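Local structure of aminopeptidase N (Francisella tularensis subsp. tularensis, 5DLL) at residues S782-F787 with Y802-D807; D807-L812 with R822-L827; L749-I754 with L760-G765; M828-Y833 with N843-I848. The protein probably helps to degrade intracellular peptides, as a zinc-dependent aminopeptidase of the M1 family that releases N-terminal amino acids, preferably alanine. One frame throughout, in Å; residues are numbered along the deposited sequence.

Contact 1 (S782-F787 with Y802-D807); sequences SLIGGF and YAFMAD
In the all-helical C-terminal domain of this M1 aminopeptidase, a region related to ARM repeats, Ile784 and Phe787 of helix 777-788 face Phe804 and Met805 of helix 800-815. The pair illustrates how two helices running roughly antiparallel, at 143°, can be joined by large side chains alone. Their segment axes stay 11.5 Å apart at closest approach, a gap filled from both sides. Two phenylalanine rings form one part of the filling. With CG trans to the backbone N in both, and both CB atoms directed across the gap, the two rings meet. The edge of Phe804 is directed at the face of Phe787 in an offset edge-to-face stack, with centroids 5.8 Å apart and planes at 88°. Beside the stack lies Ile784, whose two branches divide the work. Its CD1 comes up against the far end of the Phe804 ring, 3.7 Å from CZ, while its CG2 lies 3.7 Å from SD of Met805. The methionine chain bends at both chi2 and chi3, folding CE back to 3.9 Å from Ile784 O, so sulfur and methyl run along the isoleucine in the opposite sense. Leu760 of helix 759-767 touches both rings, and Tyr794 of helix 791-794 packs on Phe787 and Met805. No hydrogen bond passes between the two segments. Cohesion therefore comes from dispersion, from the exclusion of water from four buried side chains, and from the favourable electrostatics of a ring edge set against a ring face, none of which asks for a polar partner.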
loop_
_atom_site.group_PDB
_atom_site.type_symbol
_atom_site.label_atom_id
_atom_site.label_comp_id
_atom_site.label_asym_id
_atom_site.label_seq_id
_atom_site.Cartn_x
_atom_site.Cartn_y
_atom_site.Cartn_z
ATOM N N SER A 782 -15.908 -0.166 9.524
ATOM C CA SER A 782 -16.049 1.027 10.345
ATOM C C SER A 782 -16.448 0.674 11.769
ATOM O O SER A 782 -15.710 0.967 12.708
ATOM C CB SER A 782 -17.090 1.972 9.742
ATOM O OG SER A 782 -16.674 2.418 8.465
ATOM N N LEU A 783 -17.608 0.039 11.923
ATOM C CA LEU A 783 -18.171 -0.208 13.247
ATOM C C LEU A 783 -17.504 -1.384 13.957
ATOM O O LEU A 783 -17.032 -1.240 15.086
ATOM C CB LEU A 783 -19.679 -0.449 13.161
ATOM C CG LEU A 783 -20.388 -0.547 14.519
ATOM C CD1 LEU A 783 -20.323 0.781 15.260
ATOM C CD2 LEU A 783 -21.829 -0.998 14.346
ATOM N N ILE A 784 -17.475 -2.544 13.300
ATOM C CA ILE A 784 -16.983 -3.767 13.936
ATOM C C ILE A 784 -15.453 -3.804 13.949
ATOM O O ILE A 784 -14.844 -4.053 14.991
ATOM C CB ILE A 784 -17.539 -5.040 13.258
ATOM C CG1 ILE A 784 -19.078 -4.998 13.175
ATOM C CG2 ILE A 784 -17.066 -6.292 13.995
ATOM C CD1 ILE A 784 -19.791 -4.768 14.493
ATOM N N GLY A 785 -14.837 -3.550 12.795
ATOM C CA GLY A 785 -13.377 -3.460 12.695
ATOM C C GLY A 785 -12.817 -2.300 13.500
ATOM O O GLY A 785 -11.709 -2.381 14.029
ATOM N N GLY A 786 -13.588 -1.219 13.585
ATOM C CA GLY A 786 -13.252 -0.081 14.432
ATOM C C GLY A 786 -13.307 -0.398 15.915
ATOM O O GLY A 786 -12.517 0.137 16.688
ATOM N N PHE A 787 -14.238 -1.258 16.321
ATOM C CA PHE A 787 -14.319 -1.685 17.717
ATOM C C PHE A 787 -13.213 -2.677 18.058
ATOM O O PHE A 787 -12.689 -2.666 19.171
ATOM C CB PHE A 787 -15.681 -2.296 18.045
ATOM C CG PHE A 787 -15.808 -2.717 19.482
ATOM C CD1 PHE A 787 -15.942 -1.765 20.484
ATOM C CD2 PHE A 787 -15.758 -4.058 19.838
ATOM C CE1 PHE A 787 -16.041 -2.141 21.813
ATOM C CE2 PHE A 787 -15.858 -4.441 21.164
ATOM C CZ PHE A 787 -15.998 -3.481 22.154
ATOM N N TYR A 802 -15.066 -9.928 23.295
ATOM C CA TYR A 802 -14.818 -11.168 22.559
ATOM C C TYR A 802 -16.129 -11.864 22.235
ATOM O O TYR A 802 -16.274 -12.438 21.161
ATOM C CB TYR A 802 -13.898 -12.109 23.348
ATOM C CG TYR A 802 -12.597 -11.464 23.766
ATOM C CD1 TYR A 802 -11.775 -10.853 22.829
ATOM C CD2 TYR A 802 -12.195 -11.453 25.097
ATOM C CE1 TYR A 802 -10.593 -10.243 23.204
ATOM C CE2 TYR A 802 -11.008 -10.852 25.482
ATOM C CZ TYR A 802 -10.213 -10.249 24.529
ATOM O OH TYR A 802 -9.033 -9.650 24.895
ATOM N N ALA A 803 -17.080 -11.805 23.162
ATOM C CA ALA A 803 -18.396 -12.417 22.968
ATOM C C ALA A 803 -19.219 -11.665 21.921
ATOM O O ALA A 803 -19.899 -12.280 21.100
ATOM C CB ALA A 803 -19.149 -12.486 24.289
ATOM N N PHE A 804 -19.159 -10.341 21.952
ATOM C CA PHE A 804 -19.788 -9.528 20.914
ATOM C C PHE A 804 -19.177 -9.803 19.537
ATOM O O PHE A 804 -19.878 -9.739 18.524
ATOM C CB PHE A 804 -19.682 -8.036 21.248
ATOM C CG PHE A 804 -20.057 -7.132 20.106
ATOM C CD1 PHE A 804 -21.388 -6.958 19.749
ATOM C CD2 PHE A 804 -19.078 -6.461 19.379
ATOM C CE1 PHE A 804 -21.738 -6.130 18.693
ATOM C CE2 PHE A 804 -19.421 -5.631 18.324
ATOM C CZ PHE A 804 -20.753 -5.465 17.980
ATOM N N MET A 805 -17.881 -10.108 19.503
ATOM C CA MET A 805 -17.203 -10.411 18.247
ATOM C C MET A 805 -17.611 -11.775 17.671
ATOM O O MET A 805 -17.801 -11.897 16.460
ATOM C CB MET A 805 -15.682 -10.328 18.418
ATOM C CG MET A 805 -14.900 -10.269 17.106
ATOM S SD MET A 805 -15.332 -8.902 15.995
ATOM C CE MET A 805 -14.636 -7.491 16.851
ATOM N N ALA A 806 -17.751 -12.791 18.523
ATOM C CA ALA A 806 -18.219 -14.118 18.078
ATOM C C ALA A 806 -19.641 -14.051 17.514
ATOM O O ALA A 806 -19.939 -14.674 16.489
ATOM C CB ALA A 806 -18.155 -15.129 19.217
ATOM N N ASP A 807 -20.504 -13.294 18.188
ATOM C CA ASP A 807 -21.890 -13.119 17.765
ATOM C C ASP A 807 -21.962 -12.468 16.393
ATOM O O ASP A 807 -22.620 -12.977 15.491
ATOM C CB ASP A 807 -22.661 -12.257 18.771
ATOM C CG ASP A 807 -22.828 -12.930 20.126
ATOM O OD1 ASP A 807 -22.611 -14.157 20.240
ATOM O OD2 ASP A 807 -23.183 -12.215 21.084
#

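Contact 2 (D807-L812 with R822-L827); sequences DTVLAL and RMARNL
Met823 O, on the residue whose side chain meets Leu812, is gripped twice by Asn826. The side-chain ND2 of Asn826 donates to Met823 O at 2.9 Å, with a bent N-H...O angle of 141° and the donor tilted 24° from the carbonyl plane. The backbone N of the same asparagine adds a weak bond to that oxygen. The amide is thus folded back on the turn that carries it, an example of a local polar link lying behind an apolar contact. Across the contact the side chains that meet are all apolar, and no hydrogen bond is formed. Val809 sets CG2 trans to its own carbonyl carbon, which carries this methyl over the backbone of the facing segment, 4.0 Å from Ala824 N and 4.2 Å from Ala824 CB. The smallness of the alanine goes with the close backbones here, Val809 CA and Ala824 CA being 6.3 Å apart. One helical turn further on, Leu812 presses CD1 onto the base of Met823, 3.7 Å from its CG and 4.1 Å from its CB. The leucine meets the methionine at a slant. Met823 starts toward helix 800-815, then bends at chi2 and chi3 so that its thioether leaves Leu812 and heads for helix 777-788. There it touches Val780, Tyr781 and Ile784, and Leu812 also reaches Val780. On the other flank Val809 packs on Ile848 of helix 835-849. The contact consequently closes the sharp turn between helices 800-815 and 817-824, with helix 777-788 beside one end and helix 835-849 beside the other.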
loop_
_atom_site.group_PDB
_atom_site.type_symbol
_atom_site.label_atom_id
_atom_site.label_comp_id
_atom_site.label_asym_id
_atom_site.label_seq_id
_atom_site.Cartn_x
_atom_site.Cartn_y
_atom_site.Cartn_z
ATOM N N ASP A 807 -20.504 -13.294 18.188
ATOM C CA ASP A 807 -21.890 -13.119 17.765
ATOM C C ASP A 807 -21.962 -12.468 16.393
ATOM O O ASP A 807 -22.620 -12.977 15.491
ATOM C CB ASP A 807 -22.661 -12.257 18.771
ATOM C CG ASP A 807 -22.828 -12.930 20.126
ATOM O OD1 ASP A 807 -22.611 -14.157 20.240
ATOM O OD2 ASP A 807 -23.183 -12.215 21.084
ATOM N N THR A 808 -21.276 -11.344 16.240
ATOM C CA THR A 808 -21.326 -10.593 14.990
ATOM C C THR A 808 -20.784 -11.406 13.816
ATOM O O THR A 808 -21.337 -11.353 12.721
ATOM C CB THR A 808 -20.565 -9.260 15.109
ATOM O OG1 THR A 808 -19.334 -9.483 15.796
ATOM C CG2 THR A 808 -21.389 -8.240 15.886
ATOM N N VAL A 809 -19.721 -12.172 14.050
ATOM C CA VAL A 809 -19.169 -13.061 13.026
ATOM C C VAL A 809 -20.230 -14.021 12.488
ATOM O O VAL A 809 -20.301 -14.260 11.284
ATOM C CB VAL A 809 -17.972 -13.877 13.564
ATOM C CG1 VAL A 809 -17.608 -15.008 12.605
ATOM C CG2 VAL A 809 -16.771 -12.967 13.794
ATOM N N LEU A 810 -21.047 -14.567 13.385
ATOM C CA LEU A 810 -22.108 -15.490 12.994
ATOM C C LEU A 810 -23.253 -14.791 12.259
ATOM O O LEU A 810 -23.868 -15.382 11.372
ATOM C CB LEU A 810 -22.636 -16.245 14.219
ATOM C CG LEU A 810 -21.621 -17.205 14.856
ATOM C CD1 LEU A 810 -22.137 -17.729 16.191
ATOM C CD2 LEU A 810 -21.273 -18.351 13.912
ATOM N N ALA A 811 -23.539 -13.542 12.630
ATOM C CA ALA A 811 -24.570 -12.748 11.957
ATOM C C ALA A 811 -24.106 -12.300 10.563
ATOM O O ALA A 811 -24.872 -12.347 9.594
ATOM C CB ALA A 811 -24.936 -11.542 12.808
ATOM N N LEU A 812 -22.852 -11.863 10.477
ATOM C CA LEU A 812 -22.234 -11.498 9.203
ATOM C C LEU A 812 -22.151 -12.684 8.239
ATOM O O LEU A 812 -22.358 -12.535 7.035
ATOM C CB LEU A 812 -20.823 -10.951 9.435
ATOM C CG LEU A 812 -20.702 -9.629 10.188
ATOM C CD1 LEU A 812 -19.236 -9.333 10.466
ATOM C CD2 LEU A 812 -21.357 -8.498 9.414
ATOM N N ARG A 822 -12.947 -12.132 7.899
ATOM C CA ARG A 822 -12.041 -11.027 8.228
ATOM C C ARG A 822 -12.224 -10.595 9.670
ATOM O O ARG A 822 -11.262 -10.536 10.436
ATOM C CB ARG A 822 -12.261 -9.822 7.309
ATOM C CG ARG A 822 -11.667 -9.969 5.919
ATOM C CD ARG A 822 -11.461 -8.604 5.278
ATOM N NE ARG A 822 -11.271 -8.686 3.828
ATOM C CZ ARG A 822 -12.251 -8.787 2.928
ATOM N NH1 ARG A 822 -13.531 -8.832 3.294
ATOM N NH2 ARG A 822 -11.944 -8.849 1.637
ATOM N N MET A 823 -13.468 -10.312 10.046
ATOM C CA MET A 823 -13.770 -9.881 11.410
ATOM C C MET A 823 -13.356 -10.919 12.436
ATOM O O MET A 823 -13.119 -10.580 13.591
ATOM C CB MET A 823 -15.259 -9.563 11.573
ATOM C CG MET A 823 -15.717 -8.319 10.828
ATOM S SD MET A 823 -14.631 -6.888 11.049
ATOM C CE MET A 823 -13.633 -6.970 9.563
ATOM N N ALA A 824 -13.282 -12.178 12.012
ATOM C CA ALA A 824 -12.845 -13.263 12.881
ATOM C C ALA A 824 -11.357 -13.180 13.220
ATOM O O ALA A 824 -10.956 -13.632 14.293
ATOM C CB ALA A 824 -13.179 -14.612 12.260
ATOM N N ARG A 825 -10.548 -12.599 12.328
ATOM C CA ARG A 825 -9.112 -12.389 12.602
ATOM C C ARG A 825 -8.889 -11.641 13.920
ATOM O O ARG A 825 -7.836 -11.780 14.542
ATOM C CB ARG A 825 -8.409 -11.631 11.465
ATOM C CG ARG A 825 -8.385 -12.350 10.120
ATOM C CD ARG A 825 -7.154 -11.975 9.299
ATOM N NE ARG A 825 -7.402 -12.049 7.856
ATOM C CZ ARG A 825 -7.488 -11.007 7.021
ATOM N NH1 ARG A 825 -7.335 -9.752 7.445
ATOM N NH2 ARG A 825 -7.724 -11.222 5.730
ATOM N N ASN A 826 -9.882 -10.852 14.332
ATOM C CA ASN A 826 -9.870 -10.163 15.629
ATOM C C ASN A 826 -9.710 -11.081 16.842
ATOM O O ASN A 826 -9.305 -10.623 17.912
ATOM C CB ASN A 826 -11.155 -9.339 15.808
ATOM C CG ASN A 826 -11.156 -8.056 14.992
ATOM O OD1 ASN A 826 -10.264 -7.220 15.125
ATOM N ND2 ASN A 826 -12.171 -7.888 14.159
ATOM N N LEU A 827 -10.050 -12.358 16.682
ATOM C CA LEU A 827 -10.006 -13.336 17.773
ATOM C C LEU A 827 -8.839 -14.320 17.669
ATOM O O LEU A 827 -8.606 -15.090 18.597
ATOM C CB LEU A 827 -11.323 -14.121 17.805
ATOM C CG LEU A 827 -12.555 -13.318 18.232
ATOM C CD1 LEU A 827 -13.828 -14.010 17.774
ATOM C CD2 LEU A 827 -12.571 -13.098 19.741
#

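Contact 3 (L749-I754 with L760-G765); sequences LSQAQI and LDIVKG
Ile762 gives up the most surface here, followed by Val763 and Gln751, and these three residues show how a short helical hairpin is held together near its bend. Ile762 reaches from helix 759-767 with both of its branches. Its longer arm brings CD1 to 3.8 Å from CD1 of Ile754, methyl against methyl, the two side chains crossing nearly perpendicular. Its shorter branch, CG2, lies 4.1 Å from OE1 of Gln751, a van der Waals approach in which the amide oxygen merely rests on a methyl. The glutamine extends beyond CG and also crosses the isoleucine at about a right angle. Its CG lies trans to the carbonyl carbon (chi1 -76°), and the amide nitrogen NE2 is hydrogen-bonded to Trp747 O one turn back in its own helix. That bond helps to fix the rotation of the amide and so to present OE1 to Ile762. Val763 works closer to the backbone. Its CG2 sits 4.0 Å from Ala752 CA and 4.4 Å from Ala752 CB, where the helices approach to 6.1 Å between Ala752 CA and Val763 CA. Beyond the hairpin, Val763 also packs on Leu783 and Phe787 of helix 777-788, and Asn790 ND2 bonds to the carbonyl oxygens of Ala752 and Ile754. Between the two segments there is no hydrogen bond. The chemistry separates cleanly: aliphatic groups join the helices, while the single polar side chain in the interface has its nitrogen satisfied within its own helix and meets Ile762 through a van der Waals contact of OE1.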
loop_
_atom_site.group_PDB
_atom_site.type_symbol
_atom_site.label_atom_id
_atom_site.label_comp_id
_atom_site.label_asym_id
_atom_site.label_seq_id
_atom_site.Cartn_x
_atom_site.Cartn_y
_atom_site.Cartn_z
ATOM N N LEU A 749 -17.017 4.813 13.084
ATOM C CA LEU A 749 -15.656 4.510 13.523
ATOM C C LEU A 749 -15.280 5.312 14.755
ATOM O O LEU A 749 -14.698 4.772 15.683
ATOM C CB LEU A 749 -14.653 4.786 12.399
ATOM C CG LEU A 749 -13.162 4.571 12.693
ATOM C CD1 LEU A 749 -12.892 3.201 13.293
ATOM C CD2 LEU A 749 -12.349 4.753 11.419
ATOM N N SER A 750 -15.621 6.600 14.759
ATOM C CA SER A 750 -15.307 7.482 15.886
ATOM C C SER A 750 -15.978 7.009 17.166
ATOM O O SER A 750 -15.349 6.977 18.227
ATOM C CB SER A 750 -15.735 8.921 15.589
ATOM O OG SER A 750 -14.942 9.485 14.563
ATOM N N GLN A 751 -17.254 6.647 17.062
ATOM C CA GLN A 751 -17.996 6.107 18.201
ATOM C C GLN A 751 -17.404 4.774 18.663
ATOM O O GLN A 751 -17.210 4.557 19.862
ATOM C CB GLN A 751 -19.474 5.942 17.850
ATOM C CG GLN A 751 -20.247 7.248 17.836
ATOM C CD GLN A 751 -21.605 7.110 17.177
ATOM O OE1 GLN A 751 -22.641 7.190 17.839
ATOM N NE2 GLN A 751 -21.605 6.885 15.866
ATOM N N ALA A 752 -17.098 3.901 17.704
ATOM C CA ALA A 752 -16.457 2.613 17.985
ATOM C C ALA A 752 -15.153 2.759 18.765
ATOM O O ALA A 752 -14.797 1.884 19.556
ATOM C CB ALA A 752 -16.201 1.858 16.688
ATOM N N GLN A 753 -14.450 3.867 18.536
ATOM C CA GLN A 753 -13.149 4.123 19.150
ATOM C C GLN A 753 -13.221 4.866 20.491
ATOM O O GLN A 753 -12.181 5.183 21.068
ATOM C CB GLN A 753 -12.276 4.921 18.176
ATOM C CG GLN A 753 -12.042 4.239 16.831
ATOM C CD GLN A 753 -10.746 3.456 16.761
ATOM O OE1 GLN A 753 -9.679 3.960 17.116
ATOM N NE2 GLN A 753 -10.828 2.221 16.279
ATOM N N ILE A 754 -14.427 5.143 20.992
ATOM C CA ILE A 754 -14.591 5.835 22.279
ATOM C C ILE A 754 -13.857 5.094 23.392
ATOM O O ILE A 754 -14.026 3.885 23.548
ATOM C CB ILE A 754 -16.079 5.964 22.681
ATOM C CG1 ILE A 754 -16.790 6.989 21.792
ATOM C CG2 ILE A 754 -16.221 6.381 24.143
ATOM C CD1 ILE A 754 -18.301 6.873 21.809
ATOM N N LEU A 760 -18.992 -0.417 24.163
ATOM C CA LEU A 760 -19.647 -1.614 23.643
ATOM C C LEU A 760 -21.158 -1.435 23.536
ATOM O O LEU A 760 -21.755 -1.803 22.526
ATOM C CB LEU A 760 -19.319 -2.816 24.528
ATOM C CG LEU A 760 -19.834 -4.183 24.073
ATOM C CD1 LEU A 760 -19.526 -4.443 22.605
ATOM C CD2 LEU A 760 -19.238 -5.267 24.958
ATOM N N ASP A 761 -21.768 -0.868 24.574
ATOM C CA ASP A 761 -23.203 -0.572 24.569
ATOM C C ASP A 761 -23.595 0.286 23.372
ATOM O O ASP A 761 -24.611 0.038 22.725
ATOM C CB ASP A 761 -23.604 0.163 25.849
ATOM C CG ASP A 761 -23.464 -0.697 27.084
ATOM O OD1 ASP A 761 -24.057 -1.798 27.111
ATOM O OD2 ASP A 761 -22.765 -0.265 28.027
ATOM N N ILE A 762 -22.778 1.297 23.090
ATOM C CA ILE A 762 -23.045 2.231 22.002
ATOM C C ILE A 762 -22.967 1.516 20.659
ATOM O O ILE A 762 -23.830 1.707 19.803
ATOM C CB ILE A 762 -22.067 3.431 22.029
ATOM C CG1 ILE A 762 -22.309 4.286 23.277
ATOM C CG2 ILE A 762 -22.230 4.303 20.787
ATOM C CD1 ILE A 762 -21.112 5.114 23.688
ATOM N N VAL A 763 -21.939 0.689 20.493
ATOM C CA VAL A 763 -21.746 -0.087 19.261
ATOM C C VAL A 763 -22.914 -1.054 19.011
ATOM O O VAL A 763 -23.309 -1.273 17.858
ATOM C CB VAL A 763 -20.407 -0.860 19.294
ATOM C CG1 VAL A 763 -20.291 -1.818 18.114
ATOM C CG2 VAL A 763 -19.234 0.111 19.292
ATOM N N LYS A 764 -23.462 -1.617 20.090
ATOM C CA LYS A 764 -24.627 -2.505 20.002
ATOM C C LYS A 764 -25.898 -1.755 19.613
ATOM O O LYS A 764 -26.747 -2.296 18.911
ATOM C CB LYS A 764 -24.851 -3.243 21.325
ATOM C CG LYS A 764 -23.840 -4.344 21.583
ATOM C CD LYS A 764 -23.948 -4.878 22.999
ATOM C CE LYS A 764 -23.158 -6.167 23.154
ATOM N NZ LYS A 764 -23.272 -6.735 24.523
ATOM N N GLY A 765 -26.033 -0.520 20.087
ATOM C CA GLY A 765 -27.136 0.343 19.676
ATOM C C GLY A 765 -26.990 0.775 18.229
ATOM O O GLY A 765 -27.983 1.058 17.554
#

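Contact 4 (M828-Y833 with N843-I848); sequences MSWKRY and NALEKI
Leu845 reaches from helix 835-849 to Trp830 and Met828 in the loop that precedes it, and its course from CB to tip accounts for the whole contact. CB points toward the loop; CG lies trans to the carbonyl carbon (chi1 -72°), and the two methyls reach separate partners. CD1 goes to the five-membered part of the indole, 3.7 Å from Trp830 CD1 and 4.0 Å from Trp830 NE1. CD2 turns to the methionine, 4.3 Å from CG of Met828, whose thioether leads off toward Ile860 of helix 855-866. Trp830 meets the leucine at roughly a right angle, and CG of Lys831 covers one face of its ring near the rim. The indole NE1 is hydrogen-bonded to Ser864 O in the last helix, which helps to hold the ring against the leucine; Lys842 adds a cation-pi contact. This is the pattern of a loop folded back on the helix it leads into, here packed against the C-terminal helix of an alpha-helical domain.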
loop_
_atom_site.group_PDB
_atom_site.type_symbol
_atom_site.label_atom_id
_atom_site.label_comp_id
_atom_site.label_asym_id
_atom_site.label_seq_id
_atom_site.Cartn_x
_atom_site.Cartn_y
_atom_site.Cartn_z
ATOM N N MET A 828 -8.096 -14.274 16.563
ATOM C CA MET A 828 -7.126 -15.323 16.229
ATOM C C MET A 828 -5.700 -15.045 16.725
ATOM O O MET A 828 -4.786 -15.815 16.432
ATOM C CB MET A 828 -7.124 -15.559 14.712
ATOM C CG MET A 828 -8.526 -15.697 14.124
ATOM S SD MET A 828 -8.659 -16.332 12.436
ATOM C CE MET A 828 -7.212 -15.622 11.645
ATOM N N SER A 829 -5.515 -13.964 17.485
ATOM C CA SER A 829 -4.211 -13.629 18.078
ATOM C C SER A 829 -3.991 -14.232 19.477
ATOM O O SER A 829 -2.950 -14.012 20.088
ATOM C CB SER A 829 -4.054 -12.110 18.156
ATOM O OG SER A 829 -4.151 -11.533 16.872
ATOM N N TRP A 830 -4.966 -14.995 19.965
ATOM C CA TRP A 830 -4.958 -15.583 21.317
ATOM C C TRP A 830 -3.608 -16.119 21.863
ATOM O O TRP A 830 -3.400 -16.132 23.078
ATOM C CB TRP A 830 -6.028 -16.688 21.392
ATOM C CG TRP A 830 -5.788 -17.830 20.445
ATOM C CD1 TRP A 830 -6.306 -17.984 19.191
ATOM C CD2 TRP A 830 -4.963 -18.978 20.681
ATOM N NE1 TRP A 830 -5.855 -19.159 18.632
ATOM C CE2 TRP A 830 -5.025 -19.786 19.527
ATOM C CE3 TRP A 830 -4.175 -19.401 21.758
ATOM C CZ2 TRP A 830 -4.332 -20.996 19.424
ATOM C CZ3 TRP A 830 -3.486 -20.599 21.651
ATOM C CH2 TRP A 830 -3.570 -21.383 20.496
ATOM N N LYS A 831 -2.709 -16.571 20.985
ATOM C CA LYS A 831 -1.359 -16.984 21.403
ATOM C C LYS A 831 -0.563 -15.878 22.108
ATOM O O LYS A 831 0.252 -16.160 22.986
ATOM C CB LYS A 831 -0.541 -17.476 20.205
ATOM C CG LYS A 831 -0.848 -18.897 19.777
ATOM C CD LYS A 831 0.184 -19.402 18.782
ATOM C CE LYS A 831 0.059 -20.899 18.567
ATOM N NZ LYS A 831 1.179 -21.423 17.741
ATOM N N ARG A 832 -0.802 -14.630 21.716
ATOM C CA ARG A 832 -0.021 -13.485 22.187
ATOM C C ARG A 832 -0.376 -13.022 23.608
ATOM O O ARG A 832 0.403 -12.289 24.225
ATOM C CB ARG A 832 -0.213 -12.298 21.226
ATOM C CG ARG A 832 0.196 -12.535 19.770
ATOM C CD ARG A 832 1.691 -12.363 19.517
ATOM N NE ARG A 832 2.192 -11.071 19.994
ATOM C CZ ARG A 832 2.903 -10.879 21.108
ATOM N NH1 ARG A 832 3.238 -11.894 21.899
ATOM N NH2 ARG A 832 3.284 -9.649 21.436
ATOM N N TYR A 833 -1.531 -13.448 24.123
ATOM C CA TYR A 833 -2.119 -12.853 25.332
ATOM C C TYR A 833 -1.985 -13.703 26.588
ATOM O O TYR A 833 -1.651 -14.885 26.520
ATOM C CB TYR A 833 -3.599 -12.527 25.079
ATOM C CG TYR A 833 -3.783 -11.424 24.059
ATOM C CD1 TYR A 833 -3.672 -11.685 22.694
ATOM C CD2 TYR A 833 -4.043 -10.115 24.459
ATOM C CE1 TYR A 833 -3.826 -10.678 21.756
ATOM C CE2 TYR A 833 -4.200 -9.100 23.527
ATOM C CZ TYR A 833 -4.090 -9.388 22.180
ATOM O OH TYR A 833 -4.240 -8.389 21.252
ATOM N N ASN A 843 -12.607 -19.605 23.582
ATOM C CA ASN A 843 -14.035 -19.842 23.802
ATOM C C ASN A 843 -14.869 -19.247 22.674
ATOM O O ASN A 843 -15.760 -19.905 22.140
ATOM C CB ASN A 843 -14.503 -19.228 25.124
ATOM C CG ASN A 843 -13.940 -19.936 26.339
ATOM O OD1 ASN A 843 -13.285 -20.968 26.227
ATOM N ND2 ASN A 843 -14.190 -19.373 27.515
ATOM N N ALA A 844 -14.562 -18.003 22.317
ATOM C CA ALA A 844 -15.256 -17.301 21.236
ATOM C C ALA A 844 -15.017 -17.944 19.872
ATOM O O ALA A 844 -15.934 -18.015 19.062
ATOM C CB ALA A 844 -14.853 -15.829 21.208
ATOM N N LEU A 845 -13.792 -18.390 19.613
ATOM C CA LEU A 845 -13.500 -19.129 18.383
ATOM C C LEU A 845 -14.242 -20.469 18.351
ATOM O O LEU A 845 -14.809 -20.841 17.328
ATOM C CB LEU A 845 -11.993 -19.359 18.223
ATOM C CG LEU A 845 -11.160 -18.122 17.869
ATOM C CD1 LEU A 845 -9.680 -18.475 17.838
ATOM C CD2 LEU A 845 -11.598 -17.521 16.539
ATOM N N GLU A 846 -14.241 -21.184 19.474
ATOM C CA GLU A 846 -14.949 -22.465 19.573
ATOM C C GLU A 846 -16.472 -22.291 19.506
ATOM O O GLU A 846 -17.176 -23.190 19.057
ATOM C CB GLU A 846 -14.535 -23.225 20.845
ATOM C CG GLU A 846 -13.218 -23.982 20.703
ATOM C CD GLU A 846 -12.566 -24.328 22.033
ATOM O OE1 GLU A 846 -13.245 -24.273 23.081
ATOM O OE2 GLU A 846 -11.360 -24.660 22.032
ATOM N N LYS A 847 -16.969 -21.137 19.948
ATOM C CA LYS A 847 -18.390 -20.811 19.843
ATOM C C LYS A 847 -18.794 -20.604 18.382
ATOM O O LYS A 847 -19.880 -21.008 17.967
ATOM C CB LYS A 847 -18.709 -19.562 20.671
ATOM C CG LYS A 847 -20.184 -19.341 20.971
ATOM C CD LYS A 847 -20.814 -18.355 20.006
ATOM C CE LYS A 847 -22.284 -18.129 20.320
ATOM N NZ LYS A 847 -22.492 -17.491 21.647
ATOM N N ILE A 848 -17.915 -19.980 17.609
ATOM C CA ILE A 848 -18.127 -19.799 16.170
ATOM C C ILE A 848 -18.117 -21.161 15.458
ATOM O O ILE A 848 -19.012 -21.469 14.671
ATOM C CB ILE A 848 -17.050 -18.853 15.566
ATOM C CG1 ILE A 848 -17.241 -17.421 16.090
ATOM C CG2 ILE A 848 -17.092 -18.859 14.040
ATOM C CD1 ILE A 848 -15.995 -16.558 16.019
#

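From the N terminus the contacts follow one another along the chain, and none nests within another or crosses it. Contact 3 closes the short connection between helices 741-752 and 759-767. Contact 1 then spans helix 791-794 to join helices 777-788 and 800-815. Contact 2 picks up at Asp807, the residue it shares with contact 1, and closes the turn into helix 817-824; contact 4 folds the following loop onto helix 835-849. Neighbouring contacts touch: Leu783 O rests on Ala752 CB, Met805 SD on Met823 O, and Leu827 on Ala844 and Ile848. Contacts 3 and 4, about 22 Å apart between centres, are bridged by the helices of contacts 1 and 2.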